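Local coordinates for protein KLLA0E08119p (Kluyveromyces lactis, PDB 3VA7) that probably uses ATP and bicarbonate to carboxylate urea to urea-1-carboxylate, with biotin as the carrier of the carboxyl group, at residues F131-S135 with K295-A299; L994-V1000 with M1030-N1036; R1022-G1028 with Y1044-T1050. All coordinates share one frame; numbering follows the deposited sequence.

Contact 1 of 3, residues F131-S135 with K295-A299; sequences FVGPS and KYKCA. With GOL (glycerol), chain F.
The backbones of G133 and P134 pass those of C298 and K297 without a direct hydrogen bond, the closest pair of alpha carbons being P134 CA and K297 CA at 4.6 Å. P134 N, which has no hydrogen to give, faces K297 O; the junction rests mainly on side-chain packing, with a water bridging the backbones. The pyrrolidine ring of P134 lies alongside Y296, with CB over one face of the phenol ring in a CH-pi contact, 4.1 Å from the centroid of the Y296 ring and displaced toward its rim. Farther out, P134 CG packs 3.7 Å from Y296 CZ. The phenol is fixed at its far end by its own segment: Y296 OH donates to A299 O over 2.9 Å, approaching from above the carbonyl plane. Here two parts of the biotin carboxylase domain meet, the loop leading from edge strand 130-131 of the parallel sheet to helix 136-143, and the turn that enters strand 299-307 of the antiparallel sheet. S135, the N-cap of that helix, has its N bonded to a water 2.8 Å away, which reaches K297 N more weakly. With SG anti to the carbonyl carbon (chi1 -61°), C298 sets its sulfur 3.5 Å from G133 N and 4.2 Å from V132 CG1; A345 and M341 of helix 337-345 pack nearby. The K297 side chain runs off to N347. A glycerol, probably from the crystallisation liquor, occupies the site between the segments: its O1 bonds to both N and O of A299, while O2 lies so close to V132 O that the bond there is doubtful as modelled.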
loop_
_atom_site.group_PDB
_atom_site.type_symbol
_atom_site.label_atom_id
_atom_site.label_comp_id
_atom_site.label_asym_id
_atom_site.label_seq_id
_atom_site.Cartn_x
_atom_site.Cartn_y
_atom_site.Cartn_z
ATOM N N PHE A 131 -27.841 -32.576 -11.280
ATOM C CA PHE A 131 -28.117 -31.214 -10.738
ATOM C C PHE A 131 -28.615 -31.256 -9.300
ATOM O O PHE A 131 -29.700 -31.762 -9.059
ATOM C CB PHE A 131 -29.250 -30.618 -11.560
ATOM C CG PHE A 131 -29.700 -29.259 -11.106
ATOM C CD1 PHE A 131 -28.939 -28.129 -11.390
ATOM C CD2 PHE A 131 -30.929 -29.099 -10.450
ATOM C CE1 PHE A 131 -29.371 -26.832 -10.998
ATOM C CE2 PHE A 131 -31.384 -27.818 -10.073
ATOM C CZ PHE A 131 -30.603 -26.679 -10.343
ATOM N N VAL A 132 -27.838 -30.728 -8.349
ATOM C CA VAL A 132 -28.255 -30.753 -6.943
ATOM C C VAL A 132 -29.208 -29.594 -6.781
ATOM O O VAL A 132 -28.796 -28.496 -6.503
ATOM C CB VAL A 132 -27.066 -30.608 -5.990
ATOM C CG1 VAL A 132 -27.504 -30.743 -4.569
ATOM C CG2 VAL A 132 -26.058 -31.650 -6.318
ATOM N N GLY A 133 -30.480 -29.836 -7.041
ATOM C CA GLY A 133 -31.486 -28.798 -7.050
ATOM C C GLY A 133 -32.761 -29.420 -7.563
ATOM O O GLY A 133 -32.758 -30.617 -7.912
ATOM N N PRO A 134 -33.848 -28.619 -7.638
ATOM C CA PRO A 134 -35.113 -29.153 -8.161
ATOM C C PRO A 134 -35.137 -29.287 -9.692
ATOM O O PRO A 134 -34.257 -28.733 -10.404
ATOM C CB PRO A 134 -36.130 -28.147 -7.659
ATOM C CG PRO A 134 -35.362 -26.866 -7.604
ATOM C CD PRO A 134 -33.963 -27.210 -7.248
ATOM N N SER A 135 -36.134 -30.021 -10.186
ATOM C CA SER A 135 -36.320 -30.293 -11.644
ATOM C C SER A 135 -36.520 -29.031 -12.472
ATOM O O SER A 135 -37.011 -28.017 -11.959
ATOM C CB SER A 135 -37.557 -31.172 -11.842
ATOM O OG SER A 135 -38.752 -30.412 -11.621
ATOM N N LYS A 295 -43.738 -32.366 -5.580
ATOM C CA LYS A 295 -42.698 -33.391 -5.468
ATOM C C LYS A 295 -41.361 -32.614 -5.500
ATOM O O LYS A 295 -40.411 -32.937 -6.242
ATOM C CB LYS A 295 -42.775 -34.427 -6.613
ATOM C CG LYS A 295 -43.340 -35.785 -6.242
ATOM C CD LYS A 295 -44.711 -36.018 -6.786
ATOM C CE LYS A 295 -45.272 -37.438 -6.466
ATOM N NZ LYS A 295 -44.990 -38.511 -7.474
ATOM N N TYR A 296 -41.326 -31.534 -4.728
ATOM C CA TYR A 296 -40.121 -30.718 -4.705
ATOM C C TYR A 296 -38.856 -31.505 -4.251
ATOM O O TYR A 296 -38.922 -32.334 -3.337
ATOM C CB TYR A 296 -40.329 -29.474 -3.861
ATOM C CG TYR A 296 -39.259 -28.423 -4.094
ATOM C CD1 TYR A 296 -39.513 -27.321 -4.920
ATOM C CD2 TYR A 296 -37.997 -28.511 -3.447
ATOM C CE1 TYR A 296 -38.543 -26.348 -5.122
ATOM C CE2 TYR A 296 -37.026 -27.537 -3.627
ATOM C CZ TYR A 296 -37.302 -26.456 -4.470
ATOM O OH TYR A 296 -36.346 -25.492 -4.677
ATOM N N LYS A 297 -37.743 -31.231 -4.946
ATOM C CA LYS A 297 -36.442 -31.815 -4.668
ATOM C C LYS A 297 -35.338 -30.815 -4.220
ATOM O O LYS A 297 -35.039 -29.797 -4.938
ATOM C CB LYS A 297 -35.952 -32.602 -5.867
ATOM C CG LYS A 297 -35.094 -33.699 -5.416
ATOM C CD LYS A 297 -34.575 -34.516 -6.542
ATOM C CE LYS A 297 -34.473 -35.978 -6.021
ATOM N NZ LYS A 297 -33.924 -36.928 -7.040
ATOM N N CYS A 298 -34.712 -31.188 -3.077
ATOM C CA CYS A 298 -33.648 -30.464 -2.383
ATOM C C CYS A 298 -34.191 -29.265 -1.630
ATOM O O CYS A 298 -35.208 -29.395 -0.953
ATOM C CB CYS A 298 -32.463 -30.066 -3.308
ATOM S SG CYS A 298 -31.592 -31.462 -4.099
ATOM N N ALA A 299 -33.546 -28.104 -1.731
ATOM C CA ALA A 299 -33.874 -27.002 -0.817
ATOM C C ALA A 299 -34.641 -25.901 -1.516
ATOM O O ALA A 299 -34.278 -25.447 -2.597
ATOM C CB ALA A 299 -32.579 -26.405 -0.116
HETATM C C1 GOL F . -31.240 -26.084 -4.251
HETATM O O1 GOL F . -32.245 -26.962 -3.719
HETATM C C2 GOL F . -30.972 -26.094 -5.780
HETATM O O2 GOL F . -29.606 -26.232 -6.009
HETATM C C3 GOL F . -31.313 -24.791 -6.524
HETATM O O3 GOL F . -31.938 -24.962 -7.791
HETATM O O HOH W 1 -37.874 -31.219 -8.304
#

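Contact 2 of 3, residues L994-V1000 with M1030-N1036; sequences LGSPCAV and MYMCIYN. With URE (urea), chain C.
S996 OG accepts a nearly straight hydrogen bond from N1036 N (2.8 Å, 170° at the hydrogen), and the hydroxyl is also hydrogen-bonded to F993 O and V992 O on its own side of the contact. This grip sits at the end of an antiparallel ladder between strands 997-1001 and 1031-1034, within the mixed sheet of the carboxyltransferase domain. N1036 ties the same end a second time. Its CG stands opposite the carbonyl carbon across the CA-CB bond (chi1 -71°), which carries the amide back across the gap, where ND2 donates to L994 O over 2.7 Å; that oxygen lies practically in the amide plane, and the other end of the group, OD1, takes A1053 N. Both polar atoms of this buried amide are thus engaged and its rotation is fixed. Along the strands, A999 and M1032 form a hydrogen-bonded pair with reciprocal N-H to O bonds, and P997 CD packs 3.9 Å from I1034 CB. At the far end the Y1031 ring is hemmed in on several sides. M1030 CG stands over the centre of one face, A999 O meets the edge in the ring plane, and C998 SG approaches obliquely, 4.4 Å from the centroid of Y1031. V1000 lies beside the same ring, its CB 3.9 Å from Y1031 CD2, while its CG2 touches M1030 CE. The phenol OH of Y1031 bonds to H727. On the side of the bound urea, Y1035 OH is held by R1017 NH2 and Y1044 N; urea N1, at the edge of the Y1035 ring, donates a weak bond to this hydroxyl, and C1033 SG lies 3.6 Å from urea O.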
loop_
_atom_site.group_PDB
_atom_site.type_symbol
_atom_site.label_atom_id
_atom_site.label_comp_id
_atom_site.label_asym_id
_atom_site.label_seq_id
_atom_site.Cartn_x
_atom_site.Cartn_y
_atom_site.Cartn_z
ATOM N N LEU A 994 12.278 0.075 0.485
ATOM C CA LEU A 994 11.648 -1.183 0.834
ATOM C C LEU A 994 12.534 -2.424 0.634
ATOM O O LEU A 994 12.253 -3.296 -0.164
ATOM C CB LEU A 994 10.297 -1.271 0.157
ATOM C CG LEU A 994 9.484 0.046 0.201
ATOM C CD1 LEU A 994 8.203 -0.127 -0.638
ATOM C CD2 LEU A 994 9.135 0.564 1.575
ATOM N N GLY A 995 13.630 -2.478 1.371
ATOM C CA GLY A 995 14.481 -3.661 1.364
ATOM C C GLY A 995 15.198 -3.999 0.056
ATOM O O GLY A 995 15.723 -5.139 -0.109
ATOM N N SER A 996 15.213 -3.016 -0.850
ATOM C CA SER A 996 15.998 -3.066 -2.046
ATOM C C SER A 996 17.443 -3.339 -1.704
ATOM O O SER A 996 18.053 -2.543 -0.986
ATOM C CB SER A 996 15.954 -1.729 -2.758
ATOM O OG SER A 996 14.703 -1.541 -3.377
ATOM N N PRO A 997 18.029 -4.404 -2.289
ATOM C CA PRO A 997 19.378 -4.832 -1.893
ATOM C C PRO A 997 20.476 -4.081 -2.575
ATOM O O PRO A 997 20.253 -3.557 -3.651
ATOM C CB PRO A 997 19.438 -6.288 -2.342
ATOM C CG PRO A 997 18.514 -6.291 -3.546
ATOM C CD PRO A 997 17.407 -5.309 -3.264
ATOM N N CYS A 998 21.636 -3.998 -1.919
ATOM C CA CYS A 998 22.894 -3.712 -2.582
ATOM C C CYS A 998 23.799 -4.958 -2.500
ATOM O O CYS A 998 24.232 -5.380 -1.434
ATOM C CB CYS A 998 23.547 -2.494 -1.969
ATOM S SG CYS A 998 25.169 -2.034 -2.666
ATOM N N ALA A 999 24.071 -5.571 -3.637
ATOM C CA ALA A 999 24.679 -6.872 -3.674
ATOM C C ALA A 999 25.915 -6.735 -4.511
ATOM O O ALA A 999 26.053 -5.725 -5.207
ATOM C CB ALA A 999 23.709 -7.874 -4.297
ATOM N N VAL A 1000 26.810 -7.727 -4.434
ATOM C CA VAL A 1000 28.102 -7.703 -5.122
ATOM C C VAL A 1000 28.452 -9.096 -5.611
ATOM O O VAL A 1000 28.227 -10.080 -4.904
ATOM C CB VAL A 1000 29.224 -7.222 -4.206
ATOM C CG1 VAL A 1000 29.475 -8.196 -3.065
ATOM C CG2 VAL A 1000 30.486 -6.967 -5.007
ATOM N N MET A 1030 30.310 -1.605 -9.512
ATOM C CA MET A 1030 30.263 -3.091 -9.483
ATOM C C MET A 1030 29.064 -3.709 -8.734
ATOM O O MET A 1030 28.951 -4.937 -8.663
ATOM C CB MET A 1030 31.553 -3.648 -8.934
ATOM C CG MET A 1030 31.539 -3.923 -7.465
ATOM S SD MET A 1030 33.230 -3.894 -6.821
ATOM C CE MET A 1030 33.004 -4.500 -5.140
ATOM N N TYR A 1031 28.161 -2.872 -8.220
ATOM C CA TYR A 1031 27.110 -3.369 -7.355
ATOM C C TYR A 1031 25.832 -3.600 -8.122
ATOM O O TYR A 1031 25.580 -2.959 -9.142
ATOM C CB TYR A 1031 26.871 -2.455 -6.107
ATOM C CG TYR A 1031 28.088 -2.341 -5.191
ATOM C CD1 TYR A 1031 28.878 -1.175 -5.207
ATOM C CD2 TYR A 1031 28.494 -3.403 -4.382
ATOM C CE1 TYR A 1031 29.974 -1.053 -4.427
ATOM C CE2 TYR A 1031 29.642 -3.300 -3.570
ATOM C CZ TYR A 1031 30.379 -2.120 -3.597
ATOM O OH TYR A 1031 31.547 -1.949 -2.843
ATOM N N MET A 1032 25.026 -4.519 -7.594
ATOM C CA MET A 1032 23.751 -4.861 -8.161
ATOM C C MET A 1032 22.627 -4.490 -7.218
ATOM O O MET A 1032 22.741 -4.703 -6.022
ATOM C CB MET A 1032 23.719 -6.351 -8.401
ATOM C CG MET A 1032 22.418 -6.776 -8.997
ATOM S SD MET A 1032 21.303 -7.486 -7.782
ATOM C CE MET A 1032 19.936 -6.567 -8.255
ATOM N N CYS A 1033 21.524 -3.962 -7.751
ATOM C CA CYS A 1033 20.316 -3.704 -6.945
ATOM C C CYS A 1033 19.043 -4.161 -7.654
ATOM O O CYS A 1033 19.020 -4.298 -8.883
ATOM C CB CYS A 1033 20.184 -2.237 -6.600
ATOM S SG CYS A 1033 19.547 -1.223 -7.945
ATOM N N ILE A 1034 18.012 -4.447 -6.868
ATOM C CA ILE A 1034 16.672 -4.681 -7.363
ATOM C C ILE A 1034 15.823 -3.561 -6.785
ATOM O O ILE A 1034 15.813 -3.366 -5.571
ATOM C CB ILE A 1034 16.119 -6.016 -6.904
ATOM C CG1 ILE A 1034 16.928 -7.135 -7.541
ATOM C CG2 ILE A 1034 14.685 -6.119 -7.278
ATOM C CD1 ILE A 1034 16.654 -8.528 -6.957
ATOM N N TYR A 1035 15.160 -2.783 -7.648
ATOM C CA TYR A 1035 14.325 -1.665 -7.161
ATOM C C TYR A 1035 13.008 -2.242 -6.638
ATOM O O TYR A 1035 12.123 -2.569 -7.420
ATOM C CB TYR A 1035 14.089 -0.623 -8.252
ATOM C CG TYR A 1035 15.308 0.182 -8.629
ATOM C CD1 TYR A 1035 16.186 -0.287 -9.602
ATOM C CD2 TYR A 1035 15.603 1.414 -8.038
ATOM C CE1 TYR A 1035 17.326 0.411 -9.987
ATOM C CE2 TYR A 1035 16.794 2.160 -8.432
ATOM C CZ TYR A 1035 17.642 1.615 -9.407
ATOM O OH TYR A 1035 18.810 2.233 -9.852
ATOM N N ASN A 1036 12.885 -2.403 -5.323
ATOM C CA ASN A 1036 11.671 -3.053 -4.773
ATOM C C ASN A 1036 10.385 -2.236 -4.868
ATOM O O ASN A 1036 9.304 -2.799 -4.688
ATOM C CB ASN A 1036 11.862 -3.555 -3.327
ATOM C CG ASN A 1036 12.778 -4.735 -3.247
ATOM O OD1 ASN A 1036 13.046 -5.387 -4.270
ATOM N ND2 ASN A 1036 13.258 -5.055 -2.021
HETATM C C URE C . 20.069 3.205 -6.715
HETATM O O URE C . 19.852 2.022 -6.349
HETATM N N1 URE C . 19.417 3.766 -7.702
HETATM N N2 URE C . 20.979 4.040 -6.190
#

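Contact 3 of 3, residues R1022-G1028 with Y1044-T1050; sequences RGVVGIG and YQLVGRT. With URE (urea), chain C.
Y1044 crosses the end of strand 1024-1028, its CB 3.8 Å from both N and O of I1027. The strand and its partner 1045-1049 form an antiparallel ladder with a beta bulge in the carboxyltransferase domain, the extra residue V1047 shifting the register between the V1025-G1048 and G1026-L1046 pairs. Beyond CB, the phenol ring is laid on glycine backbone: CD1 and CE1 adjoin G1028 N, and G1028 CA sits over one face, 3.6 Å from the centroid of the Y1044 ring in a CH-pi contact. Swung to the side of the backbone N (chi1 -80°), the ring reaches the urea pocket, where CD2 lies 3.2 Å from urea C and CE2 is near urea N2. At the tip, OH bonds to D728 OD1. Cut back to an alanine, the position would lack the ring, which is likely to leave D728 OD1 without its hydroxyl mate and open a gap between G1028 and urea. Around the bulge, V1025 N donates almost straight to G1048 O, whereas the bond from V1047 N to V1025 O is bent at the hydrogen. V1024 CG1 packs 3.6 Å from L1046 CD2 on one face of the sheet. R1049 lays its CG against G1023 and its guanidinium group forms salt bridges with D936 and E1087. At the end of the ladder, a water donates to R1022 O (2.8 Å) and to T1050 O (2.7 Å).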
loop_
_atom_site.group_PDB
_atom_site.type_symbol
_atom_site.label_atom_id
_atom_site.label_comp_id
_atom_site.label_asym_id
_atom_site.label_seq_id
_atom_site.Cartn_x
_atom_site.Cartn_y
_atom_site.Cartn_z
ATOM N N ARG A 1022 9.091 -0.850 -10.871
ATOM C CA ARG A 1022 9.179 -1.922 -9.853
ATOM C C ARG A 1022 9.828 -3.195 -10.401
ATOM O O ARG A 1022 9.442 -3.707 -11.452
ATOM C CB ARG A 1022 7.752 -2.208 -9.373
ATOM C CG ARG A 1022 7.507 -3.408 -8.460
ATOM C CD ARG A 1022 6.303 -3.155 -7.587
ATOM N NE ARG A 1022 5.415 -4.322 -7.405
ATOM C CZ ARG A 1022 4.652 -4.849 -8.352
ATOM N NH1 ARG A 1022 4.689 -4.339 -9.566
ATOM N NH2 ARG A 1022 3.856 -5.876 -8.104
ATOM N N GLY A 1023 10.828 -3.702 -9.699
ATOM C CA GLY A 1023 11.500 -4.946 -10.075
ATOM C C GLY A 1023 12.684 -4.780 -11.009
ATOM O O GLY A 1023 13.413 -5.744 -11.255
ATOM N N VAL A 1024 12.890 -3.567 -11.525
ATOM C CA VAL A 1024 14.078 -3.283 -12.362
ATOM C C VAL A 1024 15.389 -3.679 -11.656
ATOM O O VAL A 1024 15.555 -3.431 -10.459
ATOM C CB VAL A 1024 14.099 -1.816 -12.780
ATOM C CG1 VAL A 1024 15.447 -1.411 -13.290
ATOM C CG2 VAL A 1024 13.017 -1.555 -13.859
ATOM N N VAL A 1025 16.293 -4.343 -12.369
ATOM C CA VAL A 1025 17.567 -4.693 -11.826
ATOM C C VAL A 1025 18.622 -3.710 -12.303
ATOM O O VAL A 1025 18.674 -3.358 -13.534
ATOM C CB VAL A 1025 17.926 -6.109 -12.253
ATOM C CG1 VAL A 1025 19.412 -6.464 -11.982
ATOM C CG2 VAL A 1025 16.943 -7.131 -11.588
ATOM N N GLY A 1026 19.459 -3.239 -11.372
ATOM C CA GLY A 1026 20.470 -2.299 -11.735
ATOM C C GLY A 1026 21.907 -2.692 -11.442
ATOM O O GLY A 1026 22.182 -3.628 -10.646
ATOM N N ILE A 1027 22.830 -1.959 -12.089
ATOM C CA ILE A 1027 24.244 -2.140 -11.861
ATOM C C ILE A 1027 24.826 -0.779 -11.697
ATOM O O ILE A 1027 24.730 0.071 -12.572
ATOM C CB ILE A 1027 24.969 -2.964 -12.954
ATOM C CG1 ILE A 1027 24.258 -4.300 -13.179
ATOM C CG2 ILE A 1027 26.431 -3.213 -12.600
ATOM C CD1 ILE A 1027 24.723 -5.444 -12.257
ATOM N N GLY A 1028 25.419 -0.576 -10.518
ATOM C CA GLY A 1028 25.993 0.722 -10.130
ATOM C C GLY A 1028 27.419 0.484 -9.757
ATOM O O GLY A 1028 27.709 -0.121 -8.682
ATOM N N TYR A 1044 21.307 3.694 -10.585
ATOM C CA TYR A 1044 22.058 2.555 -11.194
ATOM C C TYR A 1044 21.757 2.372 -12.719
ATOM O O TYR A 1044 20.677 2.764 -13.202
ATOM C CB TYR A 1044 21.731 1.256 -10.479
ATOM C CG TYR A 1044 22.459 1.000 -9.170
ATOM C CD1 TYR A 1044 22.906 -0.302 -8.847
ATOM C CD2 TYR A 1044 22.667 2.016 -8.225
ATOM C CE1 TYR A 1044 23.560 -0.560 -7.656
ATOM C CE2 TYR A 1044 23.290 1.754 -7.006
ATOM C CZ TYR A 1044 23.741 0.461 -6.737
ATOM O OH TYR A 1044 24.388 0.178 -5.551
ATOM N N GLN A 1045 22.715 1.787 -13.441
ATOM C CA GLN A 1045 22.570 1.360 -14.846
ATOM C C GLN A 1045 21.577 0.230 -14.965
ATOM O O GLN A 1045 21.679 -0.779 -14.275
ATOM C CB GLN A 1045 23.925 0.965 -15.430
ATOM C CG GLN A 1045 25.000 2.109 -15.332
ATOM C CD GLN A 1045 24.612 3.359 -16.094
ATOM O OE1 GLN A 1045 25.084 4.474 -15.789
ATOM N NE2 GLN A 1045 23.750 3.201 -17.087
ATOM N N LEU A 1046 20.583 0.410 -15.812
ATOM C CA LEU A 1046 19.450 -0.499 -15.892
ATOM C C LEU A 1046 19.648 -1.605 -16.931
ATOM O O LEU A 1046 19.993 -1.369 -18.058
ATOM C CB LEU A 1046 18.152 0.279 -16.157
ATOM C CG LEU A 1046 17.915 1.512 -15.283
ATOM C CD1 LEU A 1046 16.675 2.253 -15.713
ATOM C CD2 LEU A 1046 17.876 1.197 -13.741
ATOM N N VAL A 1047 19.311 -2.826 -16.547
ATOM C CA VAL A 1047 19.814 -4.015 -17.202
ATOM C C VAL A 1047 18.651 -4.992 -17.453
ATOM O O VAL A 1047 18.683 -5.769 -18.403
ATOM C CB VAL A 1047 20.902 -4.481 -16.250
ATOM C CG1 VAL A 1047 20.703 -5.838 -15.574
ATOM C CG2 VAL A 1047 22.238 -4.113 -16.730
ATOM N N GLY A 1048 17.579 -4.928 -16.667
ATOM C CA GLY A 1048 16.500 -5.888 -16.852
ATOM C C GLY A 1048 15.559 -5.880 -15.675
ATOM O O GLY A 1048 15.642 -4.977 -14.819
ATOM N N ARG A 1049 14.648 -6.847 -15.601
ATOM C CA ARG A 1049 13.674 -6.788 -14.531
ATOM C C ARG A 1049 13.312 -8.155 -13.954
ATOM O O ARG A 1049 13.143 -9.108 -14.703
ATOM C CB ARG A 1049 12.453 -6.004 -15.000
ATOM C CG ARG A 1049 11.421 -5.711 -13.973
ATOM C CD ARG A 1049 10.255 -4.854 -14.560
ATOM N NE ARG A 1049 9.861 -5.217 -15.920
ATOM C CZ ARG A 1049 8.647 -5.636 -16.280
ATOM N NH1 ARG A 1049 7.657 -5.695 -15.401
ATOM N NH2 ARG A 1049 8.413 -5.952 -17.546
ATOM N N THR A 1050 13.248 -8.221 -12.616
ATOM C CA THR A 1050 12.717 -9.347 -11.833
ATOM C C THR A 1050 11.412 -8.950 -11.167
ATOM O O THR A 1050 10.716 -8.006 -11.597
ATOM C CB THR A 1050 13.532 -9.638 -10.556
ATOM O OG1 THR A 1050 14.709 -8.813 -10.461
ATOM C CG2 THR A 1050 13.783 -11.127 -10.347
HETATM C C URE C . 20.069 3.205 -6.715
HETATM O O URE C . 19.852 2.022 -6.349
HETATM N N1 URE C . 19.417 3.766 -7.702
HETATM N N2 URE C . 20.979 4.040 -6.190
HETATM O O HOH W 2 8.676 -6.353 -11.152
#

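How the contacts relate
From the N terminus, contact 1 comes first, closing a loop of 159 residues within the biotin carboxylase domain and joining its parallel sheet to its antiparallel one. The chain then runs on to the carboxyltransferase domain, where contacts 2 and 3 follow in series with it; the centres of contact 1 and contact 2 are about 61 Å apart. Contacts 2 and 3 cross: segment 1022-1028 falls inside the loop closed by contact 2, and 1030-1036 inside that of contact 3. Their strands are neighbours in one sheet, in the order 997-1001, 1031-1034, 1024-1028, 1045-1049, with a probable hydrogen bond from G1026 N to C1033 O at the shared seam. Both touch the same urea.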